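Local coordinates for protein lysozyme (Meretrix lusoria, PDB 4PJ2) that hydrolyses the beta-1,4 linkages of peptidoglycan, lysing Gram-positive bacteria, and also cleaves chitin-type N-acetylglucosamine chains, at residues F1-L11 against S62-M73. Numbering follows the deposited sequence. Where two conformers were deposited one is given.
Sequences FAGGIVSQRCL and SYCASLCVQNYM
Gln-70 reaches from its helix into the loop Ala-2 to Val-6, a worked example of how one buried amide can hold an irregular N-terminal segment in shape. Its CB and then CG pass beside the carbonyl of Gly-3, with CG 3.3 Å from Gly-3 O. A bend at chi2 (-76°) then carries CD alongside Gly-4 CA, and the flat amide end lies among backbone groups of the loop. Gln-70 OE1 accepts from Val-6 N, 2.8 Å away, on a lone pair in the plane of the side-chain C=O. Gln-70 NE2 spends both hydrogens, one on Ala-2 O at 2.9 Å and the other on Val-6 O at 3.0 Å; these three bonds fix the amide's rotation. Gln-8 NE2 meets Ala-2 O from the opposite face of that carbonyl. A water joins Ile-5 N to Gln-70 O. One turn earlier in the helix, Ser-66 OG accepts the nearly straight bond (173°) from Ala-2 N, while Ala-2 CB rests against Leu-67. Beyond the amide, Val-6 CG2 packs on Met-73 CG at 3.6 Å. Helix 62-76, which carries substrate-binding Tyr-72, also packs through Cys-68, Val-69 and Met-73 on substrate-binding Tyr-44 of helix 42-47, while Phe-89 of helix 86-95 touches Ile-5, Val-6 and Met-73.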
ATOM      1  N   PHE D   1      -3.343  -4.655 -26.338  1.00 29.92           N
ATOM      2  CA  PHE D   1      -3.306  -5.062 -24.908  1.00 29.41           C
ATOM      3  C   PHE D   1      -4.417  -6.063 -24.647  1.00 28.68           C
ATOM      4  O   PHE D   1      -5.287  -6.269 -25.496  1.00 29.32           O
ATOM      5  CB  PHE D   1      -3.485  -3.844 -24.005  1.00 29.08           C
ATOM      6  CG  PHE D   1      -2.400  -2.809 -24.147  1.00 29.47           C
ATOM      7  CD1 PHE D   1      -2.655  -1.609 -24.789  1.00 30.16           C
ATOM      8  CD2 PHE D   1      -1.134  -3.030 -23.624  1.00 29.59           C
ATOM      9  CE1 PHE D   1      -1.669  -0.656 -24.914  1.00 30.94           C
ATOM     10  CE2 PHE D   1      -0.148  -2.080 -23.743  1.00 29.74           C
ATOM     11  CZ  PHE D   1      -0.419  -0.888 -24.379  1.00 30.57           C
ATOM     12  N   ALA D   2      -4.387  -6.690 -23.476  1.00 28.67           N
ATOM     13  CA  ALA D   2      -5.449  -7.594 -23.069  1.00 28.96           C
ATOM     14  C   ALA D   2      -6.775  -6.847 -23.042  1.00 28.39           C
ATOM     15  O   ALA D   2      -6.829  -5.665 -22.712  1.00 27.88           O
ATOM     16  CB  ALA D   2      -5.152  -8.186 -21.693  1.00 29.46           C
ATOM     17  N   GLY D   3      -7.844  -7.538 -23.407  1.00 28.69           N
ATOM     18  CA  GLY D   3      -9.176  -6.971 -23.341  1.00 28.04           C
ATOM     19  C   GLY D   3      -9.739  -7.054 -21.935  1.00 27.26           C
ATOM     20  O   GLY D   3      -9.150  -7.680 -21.048  1.00 27.68           O
ATOM     21  N   GLY D   4     -10.891  -6.431 -21.728  1.00 26.66           N
ATOM     22  CA  GLY D   4     -11.510  -6.382 -20.411  1.00 25.42           C
ATOM     23  C   GLY D   4     -12.236  -5.066 -20.229  1.00 24.58           C
ATOM     24  O   GLY D   4     -12.603  -4.423 -21.202  1.00 25.74           O
ATOM     25  N   ILE D   5     -12.442  -4.645 -18.987  1.00 22.88           N
ATOM     26  CA  ILE D   5     -13.250  -3.451 -18.754  1.00 22.79           C
ATOM     27  C   ILE D   5     -12.528  -2.142 -19.040  1.00 22.24           C
ATOM     28  O   ILE D   5     -13.167  -1.108 -19.194  1.00 23.52           O
ATOM     29  CB  ILE D   5     -13.826  -3.409 -17.333  1.00 23.32           C
ATOM     30  CG1 ILE D   5     -12.735  -3.290 -16.273  1.00 23.42           C
ATOM     31  CG2 ILE D   5     -14.698  -4.650 -17.112  1.00 24.63           C
ATOM     32  CD1 ILE D   5     -13.308  -3.152 -14.880  1.00 24.65           C
ATOM     33  N   VAL D   6     -11.203  -2.177 -19.109  1.00 21.15           N
ATOM     34  CA  VAL D   6     -10.436  -0.973 -19.410  1.00 21.55           C
ATOM     35  C   VAL D   6     -10.261  -0.863 -20.928  1.00 22.94           C
ATOM     36  O   VAL D   6      -9.926  -1.852 -21.566  1.00 23.91           O
ATOM     37  CB  VAL D   6      -9.049  -0.997 -18.728  1.00 20.92           C
ATOM     38  CG1 VAL D   6      -8.346   0.352 -18.930  1.00 21.96           C
ATOM     39  CG2 VAL D   6      -9.190  -1.347 -17.242  1.00 20.90           C
ATOM     40  N   SER D   7     -10.471   0.332 -21.489  1.00 23.22           N
ATOM     41  CA  SER D   7     -10.342   0.552 -22.932  1.00 24.54           C
ATOM     42  C   SER D   7      -8.875   0.499 -23.359  1.00 24.12           C
ATOM     43  O   SER D   7      -7.961   0.763 -22.577  1.00 24.14           O
ATOM     44  CB  SER D   7     -10.926   1.916 -23.332  1.00 24.26           C
ATOM     45  OG  SER D   7     -10.014   2.970 -23.020  1.00 24.83           O
ATOM     46  N   GLN D   8      -8.657   0.171 -24.624  1.00 24.66           N
ATOM     47  CA  GLN D   8      -7.319   0.106 -25.188  1.00 26.05           C
ATOM     48  C   GLN D   8      -6.606   1.450 -25.134  1.00 25.54           C
ATOM     49  O   GLN D   8      -5.430   1.505 -24.805  1.00 25.88           O
ATOM     50  CB  GLN D   8      -7.372  -0.398 -26.626  1.00 27.56           C
ATOM     51  CG  GLN D   8      -7.839  -1.825 -26.738  1.00 28.45           C
ATOM     52  CD  GLN D   8      -6.876  -2.805 -26.117  1.00 29.35           C
ATOM     53  OE1 GLN D   8      -5.719  -2.887 -26.515  1.00 30.39           O
ATOM     54  NE2 GLN D   8      -7.339  -3.532 -25.102  1.00 29.64           N
ATOM     55  N   ARG D   9      -7.311   2.538 -25.423  1.00 25.79           N
ATOM     56  CA  ARG D   9      -6.662   3.853 -25.385  1.00 27.56           C
ATOM     57  C   ARG D   9      -6.253   4.197 -23.952  1.00 25.86           C
ATOM     58  O   ARG D   9      -5.181   4.760 -23.711  1.00 26.23           O
ATOM     59  CB  ARG D   9      -7.571   4.933 -25.960  1.00 30.65           C
ATOM     60  CG  ARG D   9      -7.751   4.823 -27.471  1.00 34.90           C
ATOM     61  CD  ARG D   9      -8.745   5.838 -28.009  1.00 38.93           C
ATOM     62  NE  ARG D   9      -9.260   5.425 -29.313  1.00 42.47           N
ATOM     63  CZ  ARG D   9     -10.322   5.959 -29.911  1.00 44.84           C
ATOM     64  NH1 ARG D   9     -10.997   6.943 -29.329  1.00 45.87           N
ATOM     65  NH2 ARG D   9     -10.714   5.504 -31.098  1.00 45.71           N
ATOM     66  N   CYS D  10      -7.088   3.832 -22.988  1.00 25.27           N
ATOM     67  CA  CYS D  10      -6.773   4.110 -21.602  1.00 23.99           C
ATOM     68  C   CYS D  10      -5.538   3.344 -21.180  1.00 23.59           C
ATOM     69  O   CYS D  10      -4.623   3.914 -20.570  1.00 23.24           O
ATOM     70  CB  CYS D  10      -7.943   3.713 -20.709  1.00 24.03           C
ATOM     71  SG  CYS D  10      -7.615   3.900 -18.924  1.00 25.56           S
ATOM     72  N   LEU D  11      -5.479   2.067 -21.541  1.00 22.30           N
ATOM     73  CA  LEU D  11      -4.308   1.261 -21.239  1.00 23.49           C
ATOM     74  C   LEU D  11      -3.048   1.841 -21.869  1.00 23.79           C
ATOM     75  O   LEU D  11      -2.007   1.896 -21.240  1.00 23.89           O
ATOM     76  CB  LEU D  11      -4.504  -0.189 -21.677  1.00 22.79           C
ATOM     77  CG  LEU D  11      -5.456  -1.030 -20.798  1.00 23.58           C
ATOM     78  CD1 LEU D  11      -5.683  -2.392 -21.402  1.00 24.56           C
ATOM     79  CD2 LEU D  11      -4.921  -1.208 -19.387  1.00 23.69           C
ATOM     80  N   SER D  62       3.864  -7.236 -22.295  1.00 31.24           N
ATOM     81  CA  SER D  62       2.821  -6.236 -22.500  0.62 31.05           C
ATOM     82  C   SER D  62       1.452  -6.876 -22.306  1.00 30.85           C
ATOM     83  O   SER D  62       0.579  -6.305 -21.648  1.00 29.99           O
ATOM     84  CB  SER D  62       2.918  -5.616 -23.900  0.62 30.82           C
ATOM     85  OG  SER D  62       1.992  -4.545 -24.049  0.62 30.36           O
ATOM     86  N   TYR D  63       1.271  -8.070 -22.867  1.00 31.32           N
ATOM     87  CA  TYR D  63       0.008  -8.780 -22.741  1.00 30.72           C
ATOM     88  C   TYR D  63      -0.287  -9.194 -21.304  1.00 29.17           C
ATOM     89  O   TYR D  63      -1.347  -8.872 -20.768  1.00 28.56           O
ATOM     90  CB  TYR D  63      -0.025 -10.020 -23.638  1.00 32.40           C
ATOM     91  CG  TYR D  63      -1.298 -10.800 -23.439  1.00 34.20           C
ATOM     92  CD1 TYR D  63      -2.485 -10.379 -24.020  1.00 35.63           C
ATOM     93  CD2 TYR D  63      -1.327 -11.927 -22.624  1.00 35.17           C
ATOM     94  CE1 TYR D  63      -3.660 -11.072 -23.822  1.00 36.33           C
ATOM     95  CE2 TYR D  63      -2.501 -12.627 -22.416  1.00 35.94           C
ATOM     96  CZ  TYR D  63      -3.664 -12.194 -23.018  1.00 37.23           C
ATOM     97  OH  TYR D  63      -4.835 -12.889 -22.821  1.00 38.73           O
ATOM     98  N   CYS D  64       0.626  -9.925 -20.679  1.00 28.28           N
ATOM     99  CA  CYS D  64       0.368 -10.395 -19.325  1.00 27.93           C
ATOM    100  C   CYS D  64       0.191  -9.231 -18.365  1.00 25.51           C
ATOM    101  O   CYS D  64      -0.705  -9.256 -17.515  1.00 25.25           O
ATOM    102  CB  CYS D  64       1.484 -11.301 -18.826  1.00 29.24           C
ATOM    103  SG  CYS D  64       1.078 -12.111 -17.285  1.00 30.25           S
ATOM    104  N   ALA D  65       1.043  -8.215 -18.483  1.00 25.01           N
ATOM    105  CA  ALA D  65       0.963  -7.059 -17.588  1.00 23.36           C
ATOM    106  C   ALA D  65      -0.378  -6.350 -17.745  1.00 23.46           C
ATOM    107  O   ALA D  65      -1.018  -5.996 -16.757  1.00 23.23           O
ATOM    108  CB  ALA D  65       2.118  -6.090 -17.829  1.00 24.46           C
ATOM    109  N   SER D  66      -0.815  -6.153 -18.982  1.00 23.85           N
ATOM    110  CA  SER D  66      -2.102  -5.492 -19.198  1.00 23.77           C
ATOM    111  C   SER D  66      -3.282  -6.373 -18.771  1.00 23.12           C
ATOM    112  O   SER D  66      -4.291  -5.855 -18.310  1.00 22.09           O
ATOM    113  CB  SER D  66      -2.265  -5.006 -20.649  1.00 25.28           C
ATOM    114  OG  SER D  66      -2.280  -6.068 -21.597  1.00 26.16           O
ATOM    115  N   LEU D  67      -3.140  -7.694 -18.889  1.00 23.02           N
ATOM    116  CA  LEU D  67      -4.152  -8.608 -18.361  1.00 23.88           C
ATOM    117  C   LEU D  67      -4.251  -8.418 -16.855  1.00 21.97           C
ATOM    118  O   LEU D  67      -5.340  -8.413 -16.284  1.00 20.98           O
ATOM    119  CB  LEU D  67      -3.800 -10.069 -18.664  1.00 25.17           C
ATOM    120  CG  LEU D  67      -4.767 -11.106 -18.077  1.00 27.99           C
ATOM    121  CD1 LEU D  67      -6.180 -10.897 -18.596  1.00 29.40           C
ATOM    122  CD2 LEU D  67      -4.300 -12.522 -18.368  1.00 28.70           C
ATOM    123  N   CYS D  68      -3.105  -8.265 -16.211  1.00 21.26           N
ATOM    124  CA  CYS D  68      -3.081  -8.034 -14.782  1.00 20.62           C
ATOM    125  C   CYS D  68      -3.841  -6.752 -14.442  1.00 19.70           C
ATOM    126  O   CYS D  68      -4.668  -6.748 -13.533  1.00 19.42           O
ATOM    127  CB  CYS D  68      -1.628  -7.975 -14.309  1.00 20.26           C
ATOM    128  SG  CYS D  68      -1.438  -7.748 -12.522  1.00 20.06           S
ATOM    129  N   VAL D  69      -3.591  -5.677 -15.183  1.00 20.05           N
ATOM    130  CA  VAL D  69      -4.311  -4.430 -14.980  1.00 19.48           C
ATOM    131  C   VAL D  69      -5.815  -4.634 -15.181  1.00 18.49           C
ATOM    132  O   VAL D  69      -6.617  -4.193 -14.356  1.00 18.12           O
ATOM    133  CB  VAL D  69      -3.800  -3.316 -15.918  1.00 19.72           C
ATOM    134  CG1 VAL D  69      -4.621  -2.052 -15.745  1.00 19.20           C
ATOM    135  CG2 VAL D  69      -2.336  -3.030 -15.649  1.00 20.23           C
ATOM    136  N   GLN D  70      -6.201  -5.323 -16.254  1.00 19.21           N
ATOM    137  CA  GLN D  70      -7.612  -5.628 -16.486  1.00 19.28           C
ATOM    138  C   GLN D  70      -8.233  -6.379 -15.302  1.00 18.15           C
ATOM    139  O   GLN D  70      -9.341  -6.048 -14.858  1.00 18.23           O
ATOM    140  CB  GLN D  70      -7.793  -6.450 -17.766  1.00 20.34           C
ATOM    141  CG  GLN D  70      -7.479  -5.705 -19.051  1.00 20.40           C
ATOM    142  CD  GLN D  70      -8.560  -4.720 -19.463  1.00 20.38           C
ATOM    143  OE1 GLN D  70      -9.408  -4.331 -18.668  1.00 20.70           O
ATOM    144  NE2 GLN D  70      -8.533  -4.320 -20.724  1.00 22.29           N
ATOM    145  N   ASN D  71      -7.541  -7.403 -14.811  1.00 17.53           N
ATOM    146  CA  ASN D  71      -8.033  -8.187 -13.678  1.00 17.22           C
ATOM    147  C   ASN D  71      -8.097  -7.364 -12.399  1.00 15.32           C
ATOM    148  O   ASN D  71      -9.018  -7.528 -11.618  1.00 15.64           O
ATOM    149  CB  ASN D  71      -7.166  -9.412 -13.401  1.00 19.59           C
ATOM    150  CG  ASN D  71      -7.269 -10.469 -14.468  1.00 22.49           C
ATOM    151  OD1 ASN D  71      -8.157 -10.437 -15.315  1.00 22.71           O
ATOM    152  ND2 ASN D  71      -6.375 -11.438 -14.412  1.00 23.91           N
ATOM    153  N   TYR D  72      -7.109  -6.501 -12.170  1.00 16.00           N
ATOM    154  CA  TYR D  72      -7.092  -5.627 -11.008  1.00 14.49           C
ATOM    155  C   TYR D  72      -8.296  -4.690 -11.002  1.00 13.72           C
ATOM    156  O   TYR D  72      -8.964  -4.524  -9.976  1.00 13.96           O
ATOM    157  CB  TYR D  72      -5.804  -4.822 -10.997  1.00 15.33           C
ATOM    158  CG  TYR D  72      -5.440  -4.244  -9.650  1.00 14.82           C
ATOM    159  CD1 TYR D  72      -5.764  -2.937  -9.308  1.00 15.59           C
ATOM    160  CD2 TYR D  72      -4.727  -4.997  -8.726  1.00 15.31           C
ATOM    161  CE1 TYR D  72      -5.391  -2.401  -8.078  1.00 16.12           C
ATOM    162  CE2 TYR D  72      -4.363  -4.467  -7.492  1.00 15.66           C
ATOM    163  CZ  TYR D  72      -4.698  -3.175  -7.168  1.00 16.15           C
ATOM    164  OH  TYR D  72      -4.305  -2.650  -5.948  1.00 17.16           O
ATOM    165  N   MET D  73      -8.597  -4.095 -12.157  1.00 14.72           N
ATOM    166  CA  MET D  73      -9.724  -3.194 -12.245  1.00 15.08           C
ATOM    167  C   MET D  73     -11.042  -3.955 -12.093  1.00 15.49           C
ATOM    168  O   MET D  73     -11.946  -3.462 -11.453  1.00 15.05           O
ATOM    169  CB  MET D  73      -9.684  -2.384 -13.561  1.00 15.15           C
ATOM    170  CG  MET D  73      -8.429  -1.515 -13.729  1.00 16.64           C
ATOM    171  SD  MET D  73      -8.061  -0.568 -12.250  1.00 16.28           S
ATOM    172  CE  MET D  73      -6.287  -0.393 -12.450  1.00 17.26           C
TER
HETATM  173  O   HOH W   1     -11.430  -6.504 -16.838  1.00 21.97           O